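Phosphoglycerol transferase GacH (PDB 6DGM) probably transfers glycerol phosphate onto the rhamnose polysaccharide of the streptococcal cell wall, through a manganese-binding domain of the LTA synthase type. Local coordinates at residues M3-I17 / K359-L372. Residues are numbered along the deposited sequence; the frame is centred on the assembly and turned at random.
Sequences MEKPTNYSQETIASI and KNIQYDVTIGKGYL
Tyr9 and Tyr363 meet at the apolar centre as a T-shaped pair: the CD2–CE2 edge of Tyr363 points into one face of the Tyr9 ring, with centroids 4.8 Å apart and planes at 74°. CG of Tyr9 lies anti to the backbone N (chi1 -179°), which carries the ring across to helix 359-365. Tyr371 completes the aromatic cluster obliquely, its CD2 3.6 Å from Tyr9 CZ, while Gln11 lays CB over one face of the Tyr371 ring. Lys5 rests its CA on a face of Tyr363, a CH-pi contact, and the extended Met3 chain brings SD to the edge of the same ring, 3.8 Å from Tyr363 CB. On the other flank Ile14 divides its branches, CD1 toward Ile361 and CG2 to Leu372 CD2 at 3.7 Å, and Ile17 continues this apolar row against Ile361.

The contact joins the N- and C-terminal parts of this soluble piece, which carries the sulfatase-like domain, away from its manganese and glycerol-phosphate site: the extended N-terminal residues and first turns of helix 11-29 pack across the last turns of helix 349-365, residues 11-17 crossing residues 359-365 at -119°. Helix 328-339 backs Ile361 through Tyr329 and Leu332.

Beside the aromatic cluster the Tyr9 hydroxyl donates to the anti lone pair of Asp364 OD1 at 2.5 Å and accepts from Lys369 N at 2.8 Å. Asp364 OD1 also takes Tyr371 N on its syn lone pair, and OD2 receives Leu372 N, so one carboxylate links the Tyr9 hydroxyl to the start of the 3-10 segment at 371-372. At the polar edge Asn360 ND2 donates almost straight to Asn8 OD1 at 3.0 Å, approaching from above the carbonyl plane; Asn356 binds both amides, taking Asn8 ND2 on its side chain and Asn360 ND2 on its backbone oxygen.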
# COMPACT_ATOMS: atom_id res chain seq x y z
N MET A 3 17.17 8.78 -10.74
CA MET A 3 16.16 9.82 -10.86
C MET A 3 16.76 11.01 -11.58
O MET A 3 17.92 11.34 -11.37
CB MET A 3 15.67 10.26 -9.48
CG MET A 3 14.53 11.22 -9.56
SD MET A 3 13.97 11.71 -7.92
CE MET A 3 12.70 12.88 -8.41
N GLU A 4 15.96 11.63 -12.45
CA GLU A 4 16.36 12.87 -13.10
C GLU A 4 16.38 14.01 -12.09
O GLU A 4 15.47 14.14 -11.26
CB GLU A 4 15.36 13.20 -14.20
CG GLU A 4 15.69 14.46 -14.99
CD GLU A 4 14.71 14.69 -16.14
OE1 GLU A 4 13.56 14.22 -16.06
OE2 GLU A 4 15.10 15.35 -17.12
N LYS A 5 17.43 14.83 -12.16
CA LYS A 5 17.53 16.00 -11.29
C LYS A 5 16.57 17.07 -11.79
O LYS A 5 16.67 17.46 -12.96
CB LYS A 5 18.95 16.55 -11.29
CG LYS A 5 19.12 17.86 -10.52
CD LYS A 5 20.40 18.60 -10.89
CE LYS A 5 21.63 17.97 -10.27
NZ LYS A 5 22.87 18.74 -10.67
N PRO A 6 15.63 17.56 -10.98
CA PRO A 6 14.79 18.67 -11.43
C PRO A 6 15.64 19.86 -11.86
O PRO A 6 16.68 20.16 -11.26
CB PRO A 6 13.94 19.00 -10.20
CG PRO A 6 13.91 17.73 -9.42
CD PRO A 6 15.27 17.12 -9.62
N THR A 7 15.19 20.54 -12.91
CA THR A 7 15.98 21.63 -13.46
C THR A 7 16.17 22.77 -12.46
O THR A 7 17.16 23.49 -12.53
CB THR A 7 15.38 22.15 -14.77
OG1 THR A 7 14.04 22.59 -14.55
CG2 THR A 7 15.38 21.05 -15.82
N ASN A 8 15.24 22.92 -11.51
CA ASN A 8 15.34 23.98 -10.51
C ASN A 8 15.83 23.48 -9.15
O ASN A 8 15.73 24.21 -8.16
CB ASN A 8 13.98 24.68 -10.35
CG ASN A 8 12.90 23.74 -9.84
OD1 ASN A 8 12.99 22.51 -9.98
ND2 ASN A 8 11.86 24.32 -9.25
N TYR A 9 16.38 22.28 -9.09
CA TYR A 9 16.92 21.77 -7.84
C TYR A 9 18.10 22.61 -7.37
O TYR A 9 19.04 22.89 -8.13
CB TYR A 9 17.36 20.32 -8.01
CG TYR A 9 17.91 19.69 -6.74
CD1 TYR A 9 17.07 19.33 -5.70
CD2 TYR A 9 19.27 19.47 -6.60
CE1 TYR A 9 17.57 18.75 -4.55
CE2 TYR A 9 19.79 18.89 -5.46
CZ TYR A 9 18.94 18.53 -4.44
OH TYR A 9 19.47 17.94 -3.31
N SER A 10 18.06 22.99 -6.10
CA SER A 10 19.05 23.87 -5.49
C SER A 10 18.69 24.00 -4.03
O SER A 10 17.56 23.69 -3.61
CB SER A 10 19.06 25.26 -6.14
OG SER A 10 17.91 25.98 -5.76
N GLN A 11 19.66 24.49 -3.25
CA GLN A 11 19.41 24.78 -1.84
C GLN A 11 18.27 25.77 -1.68
O GLN A 11 17.41 25.60 -0.80
CB GLN A 11 20.71 25.31 -1.21
CG GLN A 11 20.75 25.24 0.31
CD GLN A 11 22.10 25.65 0.89
OE1 GLN A 11 23.12 25.61 0.22
NE2 GLN A 11 22.09 26.05 2.15
N GLU A 12 18.22 26.81 -2.52
CA GLU A 12 17.18 27.83 -2.40
C GLU A 12 15.81 27.26 -2.73
O GLU A 12 14.81 27.58 -2.07
CB GLU A 12 17.52 29.03 -3.28
CG GLU A 12 18.67 29.88 -2.75
CD GLU A 12 18.93 31.12 -3.60
OE1 GLU A 12 18.34 31.23 -4.69
OE2 GLU A 12 19.74 31.98 -3.16
N THR A 13 15.72 26.41 -3.75
CA THR A 13 14.43 25.79 -4.06
C THR A 13 13.95 24.90 -2.92
O THR A 13 12.76 24.94 -2.56
CB THR A 13 14.54 25.00 -5.36
OG1 THR A 13 14.70 25.92 -6.45
CG2 THR A 13 13.31 24.13 -5.59
N ILE A 14 14.83 24.10 -2.34
CA ILE A 14 14.44 23.26 -1.21
C ILE A 14 13.99 24.12 -0.04
O ILE A 14 13.00 23.81 0.63
CB ILE A 14 15.58 22.30 -0.82
CG1 ILE A 14 15.78 21.21 -1.88
CG2 ILE A 14 15.33 21.69 0.55
CD1 ILE A 14 14.63 20.26 -2.04
N ALA A 15 14.68 25.24 0.21
CA ALA A 15 14.26 26.14 1.28
C ALA A 15 12.86 26.68 1.03
O ALA A 15 12.03 26.76 1.95
CB ALA A 15 15.28 27.27 1.46
N SER A 16 12.57 27.07 -0.22
CA SER A 16 11.24 27.60 -0.54
C SER A 16 10.16 26.55 -0.32
O SER A 16 9.08 26.86 0.20
CB SER A 16 11.19 28.09 -1.99
OG SER A 16 12.16 29.10 -2.20
N ILE A 17 10.44 25.31 -0.72
CA ILE A 17 9.48 24.23 -0.54
C ILE A 17 9.26 23.97 0.94
O ILE A 17 8.12 23.82 1.40
CB ILE A 17 9.96 22.96 -1.26
CG1 ILE A 17 10.02 23.20 -2.77
CG2 ILE A 17 9.07 21.77 -0.94
CD1 ILE A 17 10.84 22.14 -3.50
N LYS A 359 9.10 16.36 -6.69
CA LYS A 359 10.31 15.82 -7.32
C LYS A 359 11.57 16.37 -6.67
O LYS A 359 12.56 15.65 -6.50
CB LYS A 359 10.30 16.12 -8.82
CG LYS A 359 9.29 15.31 -9.62
CD LYS A 359 9.12 15.81 -11.04
CE LYS A 359 8.08 14.98 -11.77
NZ LYS A 359 7.79 15.48 -13.13
N ASN A 360 11.56 17.65 -6.30
CA ASN A 360 12.72 18.22 -5.63
C ASN A 360 12.97 17.54 -4.28
O ASN A 360 14.12 17.23 -3.94
CB ASN A 360 12.59 19.73 -5.49
CG ASN A 360 13.08 20.46 -6.73
OD1 ASN A 360 14.27 20.47 -7.02
ND2 ASN A 360 12.16 21.06 -7.48
N ILE A 361 11.91 17.29 -3.51
CA ILE A 361 12.05 16.59 -2.23
C ILE A 361 12.54 15.16 -2.47
O ILE A 361 13.45 14.66 -1.79
CB ILE A 361 10.71 16.60 -1.48
CG1 ILE A 361 10.31 18.03 -1.11
CG2 ILE A 361 10.77 15.68 -0.24
CD1 ILE A 361 11.29 18.77 -0.20
N GLN A 362 11.91 14.48 -3.43
CA GLN A 362 12.22 13.09 -3.73
C GLN A 362 13.65 12.93 -4.20
O GLN A 362 14.34 11.98 -3.81
CB GLN A 362 11.23 12.64 -4.80
CG GLN A 362 11.30 11.18 -5.23
CD GLN A 362 10.06 10.75 -5.98
OE1 GLN A 362 9.12 11.53 -6.17
NE2 GLN A 362 10.06 9.50 -6.45
N TYR A 363 14.11 13.85 -5.04
CA TYR A 363 15.51 13.82 -5.45
C TYR A 363 16.41 14.10 -4.26
O TYR A 363 17.40 13.38 -4.04
CB TYR A 363 15.73 14.85 -6.57
CG TYR A 363 17.11 14.82 -7.15
CD1 TYR A 363 17.46 13.91 -8.14
CD2 TYR A 363 18.09 15.71 -6.72
CE1 TYR A 363 18.72 13.88 -8.67
CE2 TYR A 363 19.35 15.69 -7.24
CZ TYR A 363 19.67 14.78 -8.21
OH TYR A 363 20.94 14.77 -8.72
N ASP A 364 16.06 15.10 -3.45
CA ASP A 364 16.94 15.50 -2.36
C ASP A 364 17.23 14.34 -1.42
O ASP A 364 18.36 14.20 -0.93
CB ASP A 364 16.33 16.65 -1.57
CG ASP A 364 17.31 17.24 -0.59
OD1 ASP A 364 18.28 17.86 -1.08
OD2 ASP A 364 17.13 17.07 0.65
N VAL A 365 16.22 13.52 -1.12
CA VAL A 365 16.36 12.46 -0.14
C VAL A 365 16.85 11.14 -0.73
O VAL A 365 17.11 10.20 0.03
CB VAL A 365 15.03 12.21 0.61
CG1 VAL A 365 14.49 13.50 1.22
CG2 VAL A 365 13.98 11.56 -0.30
N THR A 366 17.00 11.04 -2.05
CA THR A 366 17.47 9.79 -2.64
C THR A 366 18.91 9.97 -3.12
O THR A 366 19.86 9.62 -2.40
CB THR A 366 16.53 9.29 -3.74
OG1 THR A 366 16.29 10.31 -4.71
CG2 THR A 366 15.20 8.84 -3.15
N ILE A 367 19.10 10.53 -4.31
CA ILE A 367 20.44 10.66 -4.86
C ILE A 367 20.93 12.10 -4.86
O ILE A 367 22.04 12.36 -5.36
CB ILE A 367 20.53 10.00 -6.24
CG1 ILE A 367 19.60 10.69 -7.23
CG2 ILE A 367 20.15 8.50 -6.11
CD1 ILE A 367 19.88 10.32 -8.67
N GLY A 368 20.18 13.03 -4.29
CA GLY A 368 20.58 14.42 -4.23
C GLY A 368 21.48 14.74 -3.05
O GLY A 368 22.13 13.88 -2.46
N LYS A 369 21.47 16.03 -2.68
CA LYS A 369 22.46 16.62 -1.79
C LYS A 369 22.06 16.61 -0.32
O LYS A 369 22.88 16.97 0.54
CB LYS A 369 22.69 18.08 -2.20
CG LYS A 369 23.19 18.27 -3.62
CD LYS A 369 24.64 17.85 -3.75
CE LYS A 369 25.21 18.30 -5.08
NZ LYS A 369 26.66 17.98 -5.15
N GLY A 370 20.83 16.23 0.01
CA GLY A 370 20.40 16.26 1.40
C GLY A 370 20.28 17.67 1.94
O GLY A 370 20.61 17.92 3.11
N TYR A 371 19.81 18.61 1.11
CA TYR A 371 19.59 19.97 1.58
C TYR A 371 18.55 20.02 2.69
O TYR A 371 18.57 20.94 3.51
CB TYR A 371 19.13 20.84 0.41
CG TYR A 371 20.18 21.11 -0.63
CD1 TYR A 371 21.47 21.49 -0.26
CD2 TYR A 371 19.89 21.00 -1.99
CE1 TYR A 371 22.44 21.75 -1.22
CE2 TYR A 371 20.86 21.26 -2.95
CZ TYR A 371 22.14 21.63 -2.55
OH TYR A 371 23.12 21.89 -3.48
N LEU A 372 17.64 19.04 2.74
CA LEU A 372 16.61 19.06 3.76
C LEU A 372 17.16 18.87 5.17
O LEU A 372 16.43 19.11 6.13
CB LEU A 372 15.56 18.00 3.48
CG LEU A 372 14.56 18.38 2.40
CD1 LEU A 372 13.77 17.17 1.96
CD2 LEU A 372 13.62 19.45 2.89
O HOH W 1 22.24 25.00 -4.43